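Local coordinates for protein probable dipeptidase (Pseudomonas aeruginosa, PDB 3B40) that probably hydrolyses dipeptides as a metal-dependent dipeptidase of the M19 family, which is built on a TIM-barrel fold, at residues I97-L102 with D151-R156; V211-T216 with I243-S248; A287-P292 with T309-Q314; D367-V372 with R376-E381. The protein carries 11 engineered substitutions. One frame throughout, in Å; residues are numbered along the deposited sequence.

Contact 1: residues I97-L102 with D151-R156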
loop_
_atom_site.group_PDB
_atom_site.type_symbol
_atom_site.label_atom_id
_atom_site.label_comp_id
_atom_site.label_asym_id
_atom_site.label_seq_id
_atom_site.Cartn_x
_atom_site.Cartn_y
_atom_site.Cartn_z
ATOM N N ILE A 97 8.890 16.810 -1.626
ATOM C CA ILE A 97 9.458 16.544 -0.317
ATOM C C ILE A 97 9.880 15.088 -0.204
ATOM O O ILE A 97 11.015 14.798 0.196
ATOM C CB ILE A 97 8.485 16.967 0.824
ATOM C CG1 ILE A 97 8.370 18.510 0.834
ATOM C CG2 ILE A 97 8.968 16.422 2.206
ATOM C CD1 ILE A 97 7.388 19.053 1.791
ATOM N N ARG A 98 8.985 14.173 -0.584
ATOM C CA ARG A 98 9.277 12.732 -0.472
ATOM C C ARG A 98 10.450 12.306 -1.359
ATOM O O ARG A 98 11.318 11.520 -0.934
ATOM C CB ARG A 98 8.007 11.903 -0.668
ATOM C CG ARG A 98 7.127 11.965 0.583
ATOM C CD ARG A 98 5.783 11.312 0.409
ATOM N NE ARG A 98 5.182 11.050 1.708
ATOM C CZ ARG A 98 4.054 11.609 2.142
ATOM N NH1 ARG A 98 3.606 11.313 3.354
ATOM N NH2 ARG A 98 3.381 12.473 1.369
ATOM N N TYR A 99 10.520 12.889 -2.557
ATOM C CA TYR A 99 11.668 12.683 -3.451
ATOM C C TYR A 99 12.992 13.158 -2.841
ATOM O O TYR A 99 14.017 12.491 -2.958
ATOM C CB TYR A 99 11.436 13.398 -4.797
ATOM C CG TYR A 99 12.537 13.125 -5.797
ATOM C CD1 TYR A 99 12.577 11.922 -6.498
ATOM C CD2 TYR A 99 13.539 14.063 -6.038
ATOM C CE1 TYR A 99 13.584 11.662 -7.424
ATOM C CE2 TYR A 99 14.571 13.798 -6.963
ATOM C CZ TYR A 99 14.575 12.598 -7.636
ATOM O OH TYR A 99 15.561 12.319 -8.546
ATOM N N LYS A 100 12.978 14.324 -2.211
ATOM C CA LYS A 100 14.196 14.845 -1.593
ATOM C C LYS A 100 14.633 13.991 -0.402
ATOM O O LYS A 100 15.829 13.815 -0.170
ATOM C CB LYS A 100 14.012 16.292 -1.157
ATOM C CG LYS A 100 14.266 17.315 -2.264
ATOM C CD LYS A 100 13.863 18.717 -1.787
ATOM C CE LYS A 100 14.758 19.225 -0.626
ATOM N NZ LYS A 100 15.785 20.224 -1.052
ATOM N N ILE A 101 13.665 13.461 0.348
ATOM C CA ILE A 101 13.973 12.529 1.453
ATOM C C ILE A 101 14.733 11.274 0.970
ATOM O O ILE A 101 15.774 10.871 1.555
ATOM C CB ILE A 101 12.690 12.131 2.242
ATOM C CG1 ILE A 101 12.140 13.337 3.017
ATOM C CG2 ILE A 101 12.960 10.914 3.217
ATOM C CD1 ILE A 101 10.799 13.045 3.761
ATOM N N LEU A 102 14.227 10.678 -0.104
ATOM C CA LEU A 102 14.745 9.416 -0.641
ATOM C C LEU A 102 16.124 9.559 -1.253
ATOM O O LEU A 102 17.031 8.793 -0.946
ATOM C CB LEU A 102 13.770 8.809 -1.665
ATOM C CG LEU A 102 12.400 8.361 -1.115
ATOM C CD1 LEU A 102 11.489 7.891 -2.231
ATOM C CD2 LEU A 102 12.608 7.229 -0.088
ATOM N N ASP A 151 6.677 10.206 -17.729
ATOM C CA ASP A 151 8.013 10.149 -18.313
ATOM C C ASP A 151 9.048 10.830 -17.421
ATOM O O ASP A 151 10.134 10.300 -17.188
ATOM C CB ASP A 151 8.010 10.797 -19.713
ATOM C CG ASP A 151 6.995 10.157 -20.651
ATOM O OD1 ASP A 151 7.428 9.430 -21.576
ATOM O OD2 ASP A 151 5.770 10.356 -20.462
ATOM N N LYS A 152 8.687 12.002 -16.910
ATOM C CA LYS A 152 9.559 12.779 -16.049
ATOM C C LYS A 152 9.840 12.073 -14.700
ATOM O O LYS A 152 10.990 12.020 -14.257
ATOM C CB LYS A 152 8.966 14.174 -15.837
ATOM C CG LYS A 152 8.884 15.033 -17.127
ATOM C CD LYS A 152 8.178 16.390 -16.859
ATOM C CE LYS A 152 8.236 17.342 -18.049
ATOM N NZ LYS A 152 7.496 16.832 -19.255
ATOM N N TRP A 153 8.810 11.505 -14.071
ATOM C CA TRP A 153 8.993 10.753 -12.817
ATOM C C TRP A 153 9.758 9.433 -12.987
ATOM O O TRP A 153 10.619 9.102 -12.166
ATOM C CB TRP A 153 7.667 10.570 -12.087
ATOM C CG TRP A 153 7.207 11.816 -11.279
ATOM C CD1 TRP A 153 6.127 12.614 -11.546
ATOM C CD2 TRP A 153 7.795 12.334 -10.063
ATOM N NE1 TRP A 153 6.026 13.616 -10.600
ATOM C CE2 TRP A 153 7.027 13.461 -9.672
ATOM C CE3 TRP A 153 8.902 11.961 -9.280
ATOM C CZ2 TRP A 153 7.345 14.237 -8.537
ATOM C CZ3 TRP A 153 9.218 12.721 -8.139
ATOM C CH2 TRP A 153 8.433 13.848 -7.777
ATOM N N ALA A 154 9.462 8.681 -14.054
ATOM C CA ALA A 154 10.241 7.492 -14.418
ATOM C C ALA A 154 11.733 7.831 -14.556
ATOM O O ALA A 154 12.605 7.101 -14.039
ATOM C CB ALA A 154 9.716 6.910 -15.733
ATOM N N ALA A 155 12.028 8.945 -15.236
ATOM C CA ALA A 155 13.418 9.378 -15.458
ATOM C C ALA A 155 14.142 9.669 -14.140
ATOM O O ALA A 155 15.333 9.423 -14.014
ATOM C CB ALA A 155 13.461 10.608 -16.376
ATOM N N ARG A 156 13.400 10.168 -13.166
ATOM C CA ARG A 156 13.910 10.451 -11.827
ATOM C C ARG A 156 14.027 9.206 -10.908
ATOM O O ARG A 156 14.573 9.299 -9.816
ATOM C CB ARG A 156 13.054 11.559 -11.192
ATOM C CG ARG A 156 13.107 12.836 -12.043
ATOM C CD ARG A 156 12.120 13.898 -11.585
ATOM N NE ARG A 156 12.590 14.536 -10.363
ATOM C CZ ARG A 156 11.846 15.293 -9.570
ATOM N NH1 ARG A 156 10.566 15.507 -9.856
ATOM N NH2 ARG A 156 12.383 15.832 -8.482
HETATM O O HOH W 1 15.768 14.861 -10.146
#
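Two helices on the outside of the TIM barrel, 87-108 and 148-155, meet where Tyr-99 reaches across to Arg-156 and Trp-153. They follow strands 62-68 and 131-138, which pair in parallel, and Ile-67 and Met-135 of those strands touch the Tyr-99 side chain. With CG set anti to the backbone N (chi1 -175°), Tyr-99 carries its ring across to the 151-156 segment. Arg-156 lies over one face of that ring in a cation-pi contact, its CZ 4.1 Å from the centroid of the Tyr-99 ring, but the guanidinium is steeply tilted, its plane 55° from that of the ring. The closest approach is Arg-156 NH2 to Tyr-99 CD2, 3.2 Å. The indole of Trp-153 presents its edge to Tyr-99 in an offset edge-to-face pair, planes at 71°, with CZ3 of Trp-153 3.8 Å from CD1 of Tyr-99. Arg-156 NH1 also lies above the Trp-153 ring, near its rim. A water lies 3.0 Å from Tyr-99 OH and accepts from Arg-156 NE at 3.2 Å, tying the phenol to the arginine a second time. Arg-156 NH1 also forms a salt bridge with Glu-96. The charge over the tyrosine ring thus has a carboxylate partner, which would be expected to offset the cost of its partial burial and to fix the rotation of the guanidinium.

Contact 2: residues V211-T216 with I243-S248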
loop_
_atom_site.group_PDB
_atom_site.type_symbol
_atom_site.label_atom_id
_atom_site.label_comp_id
_atom_site.label_asym_id
_atom_site.label_seq_id
_atom_site.Cartn_x
_atom_site.Cartn_y
_atom_site.Cartn_z
ATOM N N VAL A 211 -2.532 -1.613 -8.851
ATOM C CA VAL A 211 -3.963 -1.474 -8.813
ATOM C C VAL A 211 -4.568 -1.378 -7.402
ATOM O O VAL A 211 -5.768 -1.211 -7.285
ATOM C CB VAL A 211 -4.693 -2.590 -9.641
ATOM C CG1 VAL A 211 -4.173 -2.592 -11.089
ATOM C CG2 VAL A 211 -4.502 -3.942 -8.980
ATOM N N SER A 212 -3.757 -1.463 -6.348
ATOM C CA SER A 212 -4.301 -1.301 -4.986
ATOM C C SER A 212 -4.904 0.104 -4.884
ATOM O O SER A 212 -4.286 1.040 -5.372
ATOM C CB SER A 212 -3.213 -1.494 -3.920
ATOM O OG SER A 212 -2.903 -2.873 -3.766
ATOM N N GLN A 213 -6.111 0.216 -4.296
ATOM C CA GLN A 213 -6.838 1.488 -4.048
ATOM C C GLN A 213 -7.818 1.895 -5.180
ATOM O O GLN A 213 -8.724 2.704 -4.970
ATOM C CB GLN A 213 -5.892 2.658 -3.720
ATOM C CG GLN A 213 -4.854 2.460 -2.542
ATOM C CD GLN A 213 -5.259 3.039 -1.207
ATOM O OE1 GLN A 213 -6.332 3.631 -1.067
ATOM N NE2 GLN A 213 -4.369 2.883 -0.180
ATOM N N MET A 214 -7.596 1.357 -6.380
ATOM C CA MET A 214 -8.394 1.642 -7.568
ATOM C C MET A 214 -9.761 0.954 -7.470
ATOM O O MET A 214 -9.857 -0.142 -6.943
ATOM C CB MET A 214 -7.653 1.094 -8.809
ATOM C CG MET A 214 -6.377 1.913 -9.194
ATOM S SD MET A 214 -5.467 1.366 -10.684
ATOM C CE MET A 214 -6.461 2.008 -12.009
ATOM N N SER A 215 -10.810 1.578 -8.011
ATOM C CA SER A 215 -12.132 0.954 -8.112
ATOM C C SER A 215 -12.051 -0.361 -8.925
ATOM O O SER A 215 -11.062 -0.611 -9.663
ATOM C CB SER A 215 -13.131 1.934 -8.753
ATOM O OG SER A 215 -12.991 1.912 -10.152
ATOM N N THR A 216 -13.065 -1.202 -8.782
ATOM C CA THR A 216 -13.133 -2.468 -9.521
ATOM C C THR A 216 -13.160 -2.300 -11.026
ATOM O O THR A 216 -12.441 -3.006 -11.737
ATOM C CB THR A 216 -14.313 -3.330 -9.057
ATOM O OG1 THR A 216 -14.050 -3.719 -7.697
ATOM C CG2 THR A 216 -14.443 -4.619 -9.933
ATOM N N ILE A 243 -15.232 -5.523 2.061
ATOM C CA ILE A 243 -15.198 -4.090 1.895
ATOM C C ILE A 243 -14.697 -3.863 0.471
ATOM O O ILE A 243 -13.981 -4.706 -0.072
ATOM C CB ILE A 243 -14.268 -3.387 2.956
ATOM C CG1 ILE A 243 -12.886 -4.036 3.011
ATOM C CG2 ILE A 243 -14.919 -3.370 4.349
ATOM C CD1 ILE A 243 -11.825 -3.232 3.922
ATOM N N LYS A 244 -15.090 -2.747 -0.133
ATOM C CA LYS A 244 -14.705 -2.396 -1.519
ATOM C C LYS A 244 -13.215 -2.217 -1.705
ATOM O O LYS A 244 -12.707 -2.513 -2.782
ATOM C CB LYS A 244 -15.471 -1.150 -1.979
ATOM C CG LYS A 244 -16.949 -1.476 -2.066
ATOM C CD LYS A 244 -17.855 -0.385 -2.543
ATOM C CE LYS A 244 -19.287 -0.998 -2.462
ATOM N NZ LYS A 244 -20.363 -0.139 -3.014
ATOM N N ARG A 245 -12.544 -1.754 -0.651
ATOM C CA ARG A 245 -11.063 -1.662 -0.581
ATOM C C ARG A 245 -10.328 -2.997 -0.791
ATOM O O ARG A 245 -9.213 -3.020 -1.327
ATOM C CB ARG A 245 -10.622 -0.984 0.734
ATOM C CG ARG A 245 -9.064 -0.718 0.909
ATOM C CD ARG A 245 -8.348 -0.048 -0.280
ATOM N NE ARG A 245 -6.903 0.172 0.052
ATOM C CZ ARG A 245 -5.908 -0.648 -0.269
ATOM N NH1 ARG A 245 -6.122 -1.739 -1.010
ATOM N NH2 ARG A 245 -4.671 -0.359 0.128
ATOM N N ASN A 246 -10.978 -4.113 -0.436
ATOM C CA ASN A 246 -10.426 -5.464 -0.634
ATOM C C ASN A 246 -10.779 -6.067 -2.020
ATOM O O ASN A 246 -11.669 -5.550 -2.709
ATOM C CB ASN A 246 -10.899 -6.374 0.524
ATOM C CG ASN A 246 -10.117 -6.134 1.821
ATOM O OD1 ASN A 246 -9.169 -5.349 1.839
ATOM N ND2 ASN A 246 -10.445 -6.888 2.886
ATOM N N LEU A 247 -10.090 -7.152 -2.408
ATOM C CA LEU A 247 -10.190 -7.768 -3.735
ATOM C C LEU A 247 -11.210 -8.949 -3.806
ATOM O O LEU A 247 -11.239 -9.825 -2.931
ATOM C CB LEU A 247 -8.804 -8.281 -4.151
ATOM C CG LEU A 247 -7.688 -7.250 -4.430
ATOM C CD1 LEU A 247 -6.367 -7.926 -4.703
ATOM C CD2 LEU A 247 -8.068 -6.369 -5.618
ATOM N N SER A 248 -12.030 -8.966 -4.840
ATOM C CA SER A 248 -12.894 -10.106 -5.122
ATOM C C SER A 248 -11.971 -11.149 -5.715
ATOM O O SER A 248 -10.877 -10.810 -6.170
ATOM C CB SER A 248 -13.971 -9.739 -6.129
ATOM O OG SER A 248 -13.396 -9.391 -7.384
HETATM O O HOH W 2 -14.025 -2.281 -5.175
HETATM O O HOH W 3 -13.644 -5.211 -4.793
#
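The guanidinium of Arg-245 has the Gln-213 side chain over one face, CG lying 3.7 Å above the plane and off toward the rim, while Ser-212 CB comes to NH1 obliquely at 4.1 Å. The Gln-213 amide is turned 43° from the guanidinium, and its CD is 3.5 Å from Arg-245 NE. A bend at chi2 of Gln-213 (-98°) swings the amide over to the arginine. Gln-213 NE2 and Arg-245 NH2 are 3.3 Å apart, but both are donors and do not bond each other. They turn to one residue instead: NE2 to His-234 NE2, and NH2 to His-234 O. Gln-213 OE1 is held by Arg-176 NH1, so both ends of the amide have partners.

Farther along, water bridges the segments. One molecule donates to Thr-216 OG1 at 2.9 Å and to Lys-244 O at 2.7 Å; Glu-251 also bonds the same hydroxyl. The contact joins the loops that follow strands 208-210 and 230-235, parallel neighbours in the barrel, at their C-terminal ends, the end where TIM barrels carry their active sites. Each loop leads straight into a helix: Ser-215 N-caps helix 216-225, and Ser-248 N-caps helix 249-257.

Contact 3: residues A287-P292 with T309-Q314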
loop_
_atom_site.group_PDB
_atom_site.type_symbol
_atom_site.label_atom_id
_atom_site.label_comp_id
_atom_site.label_asym_id
_atom_site.label_seq_id
_atom_site.Cartn_x
_atom_site.Cartn_y
_atom_site.Cartn_z
ATOM N N ALA A 287 -25.960 7.655 14.739
ATOM C CA ALA A 287 -27.209 8.189 15.302
ATOM C C ALA A 287 -27.158 9.657 15.795
ATOM O O ALA A 287 -28.075 10.427 15.511
ATOM C CB ALA A 287 -27.718 7.268 16.399
ATOM N N ARG A 288 -26.107 10.076 16.502
ATOM C CA ARG A 288 -26.047 11.508 16.886
ATOM C C ARG A 288 -25.684 12.477 15.770
ATOM O O ARG A 288 -25.815 13.691 15.944
ATOM C CB ARG A 288 -25.231 11.801 18.161
ATOM C CG ARG A 288 -23.891 11.132 18.287
ATOM C CD ARG A 288 -23.184 11.555 19.586
ATOM N NE ARG A 288 -22.357 12.765 19.370
ATOM C CZ ARG A 288 -21.027 12.856 19.532
ATOM N NH1 ARG A 288 -20.306 11.824 19.963
ATOM N NH2 ARG A 288 -20.409 14.008 19.284
ATOM N N PHE A 289 -25.240 11.955 14.623
ATOM C CA PHE A 289 -25.001 12.800 13.447
ATOM C C PHE A 289 -26.035 12.556 12.347
ATOM O O PHE A 289 -25.813 12.911 11.200
ATOM C CB PHE A 289 -23.582 12.594 12.902
ATOM C CG PHE A 289 -22.526 13.231 13.744
ATOM C CD1 PHE A 289 -22.044 14.507 13.429
ATOM C CD2 PHE A 289 -22.042 12.588 14.872
ATOM C CE1 PHE A 289 -21.068 15.109 14.213
ATOM C CE2 PHE A 289 -21.068 13.181 15.658
ATOM C CZ PHE A 289 -20.588 14.448 15.326
ATOM N N ASP A 290 -27.158 11.948 12.712
ATOM C CA ASP A 290 -28.302 11.758 11.811
ATOM C C ASP A 290 -28.011 10.818 10.626
ATOM O O ASP A 290 -28.606 10.949 9.551
ATOM C CB ASP A 290 -28.834 13.111 11.320
ATOM C CG ASP A 290 -29.492 13.931 12.431
ATOM O OD1 ASP A 290 -30.274 13.369 13.233
ATOM O OD2 ASP A 290 -29.218 15.152 12.492
ATOM N N LEU A 291 -27.138 9.842 10.849
ATOM C CA LEU A 291 -26.874 8.818 9.872
ATOM C C LEU A 291 -27.475 7.520 10.363
ATOM O O LEU A 291 -27.467 7.261 11.580
ATOM C CB LEU A 291 -25.363 8.651 9.690
ATOM C CG LEU A 291 -24.548 9.865 9.265
ATOM C CD1 LEU A 291 -23.069 9.580 9.494
ATOM C CD2 LEU A 291 -24.822 10.235 7.794
ATOM N N PRO A 292 -27.977 6.678 9.426
ATOM C CA PRO A 292 -28.704 5.465 9.784
ATOM C C PRO A 292 -27.723 4.385 10.209
ATOM O O PRO A 292 -26.518 4.545 9.992
ATOM C CB PRO A 292 -29.382 5.071 8.472
ATOM C CG PRO A 292 -28.445 5.567 7.414
ATOM C CD PRO A 292 -27.860 6.828 7.955
ATOM N N THR A 309 -21.276 15.049 2.089
ATOM C CA THR A 309 -20.822 16.164 1.239
ATOM C C THR A 309 -21.475 17.532 1.576
ATOM O O THR A 309 -20.873 18.590 1.322
ATOM C CB THR A 309 -21.002 15.886 -0.280
ATOM O OG1 THR A 309 -20.317 16.911 -1.034
ATOM C CG2 THR A 309 -22.491 15.867 -0.676
ATOM N N ILE A 310 -22.678 17.506 2.156
ATOM C CA ILE A 310 -23.389 18.765 2.527
ATOM C C ILE A 310 -23.053 19.316 3.922
ATOM O O ILE A 310 -23.434 20.449 4.248
ATOM C CB ILE A 310 -24.947 18.678 2.360
ATOM C CG1 ILE A 310 -25.574 17.777 3.441
ATOM C CG2 ILE A 310 -25.298 18.121 0.985
ATOM C CD1 ILE A 310 -27.078 18.020 3.681
ATOM N N TRP A 311 -22.322 18.545 4.725
ATOM C CA TRP A 311 -21.901 18.968 6.062
ATOM C C TRP A 311 -20.913 20.151 6.086
ATOM O O TRP A 311 -19.962 20.210 5.289
ATOM C CB TRP A 311 -21.225 17.807 6.791
ATOM C CG TRP A 311 -22.129 16.695 7.205
ATOM C CD1 TRP A 311 -23.441 16.528 6.864
ATOM C CD2 TRP A 311 -21.784 15.577 8.033
ATOM N NE1 TRP A 311 -23.933 15.379 7.434
ATOM C CE2 TRP A 311 -22.944 14.789 8.175
ATOM C CE3 TRP A 311 -20.610 15.179 8.696
ATOM C CZ2 TRP A 311 -22.959 13.609 8.926
ATOM C CZ3 TRP A 311 -20.632 14.020 9.455
ATOM C CH2 TRP A 311 -21.786 13.250 9.561
ATOM N N PRO A 312 -21.085 21.067 7.056
ATOM C CA PRO A 312 -20.019 22.072 7.244
ATOM C C PRO A 312 -18.705 21.404 7.676
ATOM O O PRO A 312 -18.731 20.319 8.238
ATOM C CB PRO A 312 -20.563 22.983 8.362
ATOM C CG PRO A 312 -22.085 22.718 8.417
ATOM C CD PRO A 312 -22.218 21.245 7.988
ATOM N N GLU A 313 -17.563 22.017 7.379
ATOM C CA GLU A 313 -16.264 21.392 7.730
ATOM C C GLU A 313 -16.158 21.031 9.210
ATOM O O GLU A 313 -15.670 19.953 9.557
ATOM C CB GLU A 313 -15.079 22.270 7.300
ATOM C CG GLU A 313 -15.015 22.467 5.783
ATOM C CD GLU A 313 -14.010 23.537 5.354
ATOM O OE1 GLU A 313 -13.676 24.409 6.184
ATOM O OE2 GLU A 313 -13.548 23.517 4.184
ATOM N N GLN A 314 -16.655 21.922 10.070
ATOM C CA GLN A 314 -16.589 21.743 11.518
ATOM C C GLN A 314 -17.330 20.452 11.903
ATOM O O GLN A 314 -16.872 19.691 12.761
ATOM C CB GLN A 314 -17.204 22.973 12.203
ATOM C CG GLN A 314 -17.070 23.064 13.755
ATOM C CD GLN A 314 -17.792 21.961 14.527
ATOM O OE1 GLN A 314 -17.184 21.303 15.380
ATOM N NE2 GLN A 314 -19.079 21.750 14.238
#
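The carbonyl O of Phe-289 is approached by Trp-311 CZ2 at 3.7 Å and accepts a weak hydrogen bond from Arg-315 NH2. No hydrogen bond joins the two segments themselves; the rest of the contact is apolar and centres on the six-membered ring of Trp-311. Its CH2 comes within 3.8 Å of Phe-289 CB and within 3.9 Å of Leu-291 CD1, so Phe-289 and Leu-291 pack side by side against the same corner of the indole. Leu-291 CD2 adds a second methyl, 4.0 Å from Trp-311 CZ2. The Phe-289 and Trp-311 rings lie at 30° to each other but, with centroids 5.8 Å apart, barely overlap; the phenylalanine touches mainly through its CB. Tyr-319 meets both rings edge-to-face, and Arg-315 makes a cation-pi contact with Trp-311.

The backbone explains how Phe-289 and Leu-291 come to face the same indole. Helix 276-288 ends in a Schellman motif, with Asp-290 at positive phi (66°) as its C-prime residue, and the chain turns there. Trp-311 comes just ahead of Pro-312, the N-cap of helix 313-328. The contact therefore packs the C-terminal end of helix 276-288 against the start of helix 313-328, which supplies Arg-315 and Tyr-319.

Contact 4: residues D367-V372 with R376-E381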
loop_
_atom_site.group_PDB
_atom_site.type_symbol
_atom_site.label_atom_id
_atom_site.label_comp_id
_atom_site.label_asym_id
_atom_site.label_seq_id
_atom_site.Cartn_x
_atom_site.Cartn_y
_atom_site.Cartn_z
ATOM N N ASP A 367 -0.792 -7.215 15.268
ATOM C CA ASP A 367 -0.263 -7.770 16.504
ATOM C C ASP A 367 0.768 -8.846 16.148
ATOM O O ASP A 367 0.446 -9.821 15.486
ATOM C CB ASP A 367 -1.411 -8.339 17.357
ATOM C CG ASP A 367 -0.947 -8.825 18.725
ATOM O OD1 ASP A 367 0.095 -8.351 19.217
ATOM O OD2 ASP A 367 -1.625 -9.697 19.321
ATOM N N GLY A 368 2.012 -8.646 16.572
ATOM C CA GLY A 368 3.098 -9.589 16.302
ATOM C C GLY A 368 4.017 -9.103 15.187
ATOM O O GLY A 368 5.074 -9.689 14.941
ATOM N N TRP A 369 3.606 -8.020 14.511
ATOM C CA TRP A 369 4.389 -7.376 13.429
ATOM C C TRP A 369 4.124 -5.889 13.423
ATOM O O TRP A 369 3.290 -5.412 12.673
ATOM C CB TRP A 369 4.066 -7.986 12.055
ATOM C CG TRP A 369 4.890 -7.473 10.875
ATOM C CD1 TRP A 369 6.195 -7.066 10.901
ATOM C CD2 TRP A 369 4.459 -7.346 9.500
ATOM N NE1 TRP A 369 6.601 -6.677 9.631
ATOM C CE2 TRP A 369 5.556 -6.862 8.756
ATOM C CE3 TRP A 369 3.242 -7.610 8.823
ATOM C CZ2 TRP A 369 5.487 -6.636 7.375
ATOM C CZ3 TRP A 369 3.179 -7.399 7.459
ATOM C CH2 TRP A 369 4.298 -6.903 6.743
ATOM N N LYS A 370 4.881 -5.157 14.229
ATOM C CA LYS A 370 4.542 -3.788 14.514
ATOM C C LYS A 370 5.491 -2.813 13.851
ATOM O O LYS A 370 5.227 -1.612 13.806
ATOM C CB LYS A 370 4.482 -3.563 16.025
ATOM C CG LYS A 370 5.837 -3.496 16.733
ATOM C CD LYS A 370 5.625 -3.297 18.226
ATOM C CE LYS A 370 6.807 -3.816 19.011
ATOM N NZ LYS A 370 7.926 -2.815 19.046
ATOM N N ASP A 371 6.614 -3.337 13.372
ATOM C CA ASP A 371 7.548 -2.546 12.581
ATOM C C ASP A 371 8.487 -3.475 11.780
ATOM O O ASP A 371 8.385 -4.708 11.867
ATOM C CB ASP A 371 8.282 -1.502 13.475
ATOM C CG ASP A 371 9.196 -2.145 14.516
ATOM O OD1 ASP A 371 9.892 -3.145 14.194
ATOM O OD2 ASP A 371 9.206 -1.648 15.663
ATOM N N VAL A 372 9.381 -2.891 10.988
ATOM C CA VAL A 372 10.169 -3.679 10.018
ATOM C C VAL A 372 11.145 -4.629 10.695
ATOM O O VAL A 372 11.662 -5.537 10.046
ATOM C CB VAL A 372 10.945 -2.819 8.968
ATOM C CG1 VAL A 372 9.955 -2.091 8.054
ATOM C CG2 VAL A 372 11.906 -1.840 9.662
ATOM N N ARG A 376 10.508 -11.317 10.700
ATOM C CA ARG A 376 10.753 -12.743 10.862
ATOM C C ARG A 376 9.624 -13.428 11.626
ATOM O O ARG A 376 9.470 -14.637 11.542
ATOM C CB ARG A 376 12.124 -12.993 11.502
ATOM C CG ARG A 376 13.250 -12.354 10.659
ATOM C CD ARG A 376 14.626 -12.447 11.275
ATOM N NE ARG A 376 14.647 -11.745 12.551
ATOM C CZ ARG A 376 15.739 -11.461 13.237
ATOM N NH1 ARG A 376 16.944 -11.815 12.777
ATOM N NH2 ARG A 376 15.619 -10.835 14.387
ATOM N N ASN A 377 8.870 -12.648 12.401
ATOM C CA ASN A 377 7.630 -13.095 13.036
ATOM C C ASN A 377 6.597 -13.560 11.996
ATOM O O ASN A 377 5.882 -14.526 12.241
ATOM C CB ASN A 377 7.024 -11.975 13.874
ATOM C CG ASN A 377 7.772 -11.748 15.176
ATOM O OD1 ASN A 377 8.758 -12.450 15.475
ATOM N ND2 ASN A 377 7.294 -10.785 15.980
ATOM N N VAL A 378 6.540 -12.877 10.848
ATOM C CA VAL A 378 5.630 -13.244 9.746
ATOM C C VAL A 378 6.131 -14.565 9.216
ATOM O O VAL A 378 5.352 -15.525 9.044
ATOM C CB VAL A 378 5.622 -12.173 8.572
ATOM C CG1 VAL A 378 4.691 -12.608 7.450
ATOM C CG2 VAL A 378 5.208 -10.785 9.081
ATOM N N THR A 379 7.448 -14.641 9.002
ATOM C CA THR A 379 8.062 -15.894 8.562
ATOM C C THR A 379 7.824 -17.074 9.516
ATOM O O THR A 379 7.618 -18.203 9.080
ATOM C CB THR A 379 9.564 -15.705 8.272
ATOM O OG1 THR A 379 9.708 -14.691 7.268
ATOM C CG2 THR A 379 10.181 -17.007 7.763
ATOM N N ALA A 380 7.861 -16.807 10.816
ATOM C CA ALA A 380 7.586 -17.835 11.826
ATOM C C ALA A 380 6.163 -18.409 11.717
ATOM O O ALA A 380 5.961 -19.620 11.882
ATOM C CB ALA A 380 7.805 -17.277 13.202
ATOM N N GLU A 381 5.182 -17.535 11.481
ATOM C CA GLU A 381 3.786 -17.975 11.233
ATOM C C GLU A 381 3.670 -18.774 9.931
ATOM O O GLU A 381 2.953 -19.768 9.895
ATOM C CB GLU A 381 2.808 -16.804 11.248
ATOM C CG GLU A 381 1.302 -17.183 11.157
ATOM C CD GLU A 381 0.798 -18.106 12.263
ATOM O OE1 GLU A 381 1.341 -18.081 13.391
ATOM O OE2 GLU A 381 -0.170 -18.865 12.000
#
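Gly-368 has a positive phi of 103°, and its carbonyl faces Asn-377 on helix 375-385, while the next residue, Trp-369, lies against Val-378. Asn-377 ND2 donates to Gly-368 O at 2.7 Å in a nearly straight bond, 164° at the hydrogen. The acceptor lies in the amide plane of Asn-377, whereas the donor is tilted 24° from the carbonyl plane of Gly-368. Asn-377 CB also rests 3.2 Å from the same Gly-368 O, so the side chain meets the carbonyl along its length and not through the amide nitrogen alone.

One residue on, Val-378 CG2 sits over a face of the Trp-369 indole in a CH-pi contact, 3.8 Å from the centroid of the five-membered ring. Its shortest approach is to Trp-369 CD2, at 3.5 Å, toward the fused bond. The other methyl, CG1, is anti to the backbone N of Val-378, and CG2, placed beside that N, is left to touch the indole. Phe-360 meets the Trp-369 ring edge-to-face, and Leu-335 and Leu-338 of helix 335-349 pack on it too.

The loop is thus secured to the helix it runs into by two unlike contacts. A short amide-to-carbonyl bond satisfies one backbone oxygen where Gly-368 and Asn-377 are partly exposed, and beside it a buried methyl-on-indole contact relies on dispersion and close fit.

In the fold
The four contacts lie apart, with no atoms touching and centres 25 to 39 Å from one another. Contact 2 is the most central, about 11 Å from the centre of the chain to its own, and joins loops at the ends of adjacent barrel strands through buried polar groups and water. Contacts 1 and 4, at about 18 and 17 Å, are partly buried: one pairs two outer helices by cation and aromatic rings, the other ties a loop to the helix that follows it. Contact 3, about 29 Å out, is peripheral yet locally buried, and mostly hydrophobic. Aromatic rings take part in contacts 1, 3 and 4, whereas the polar groups of contact 2 bond mainly to neighbouring residues.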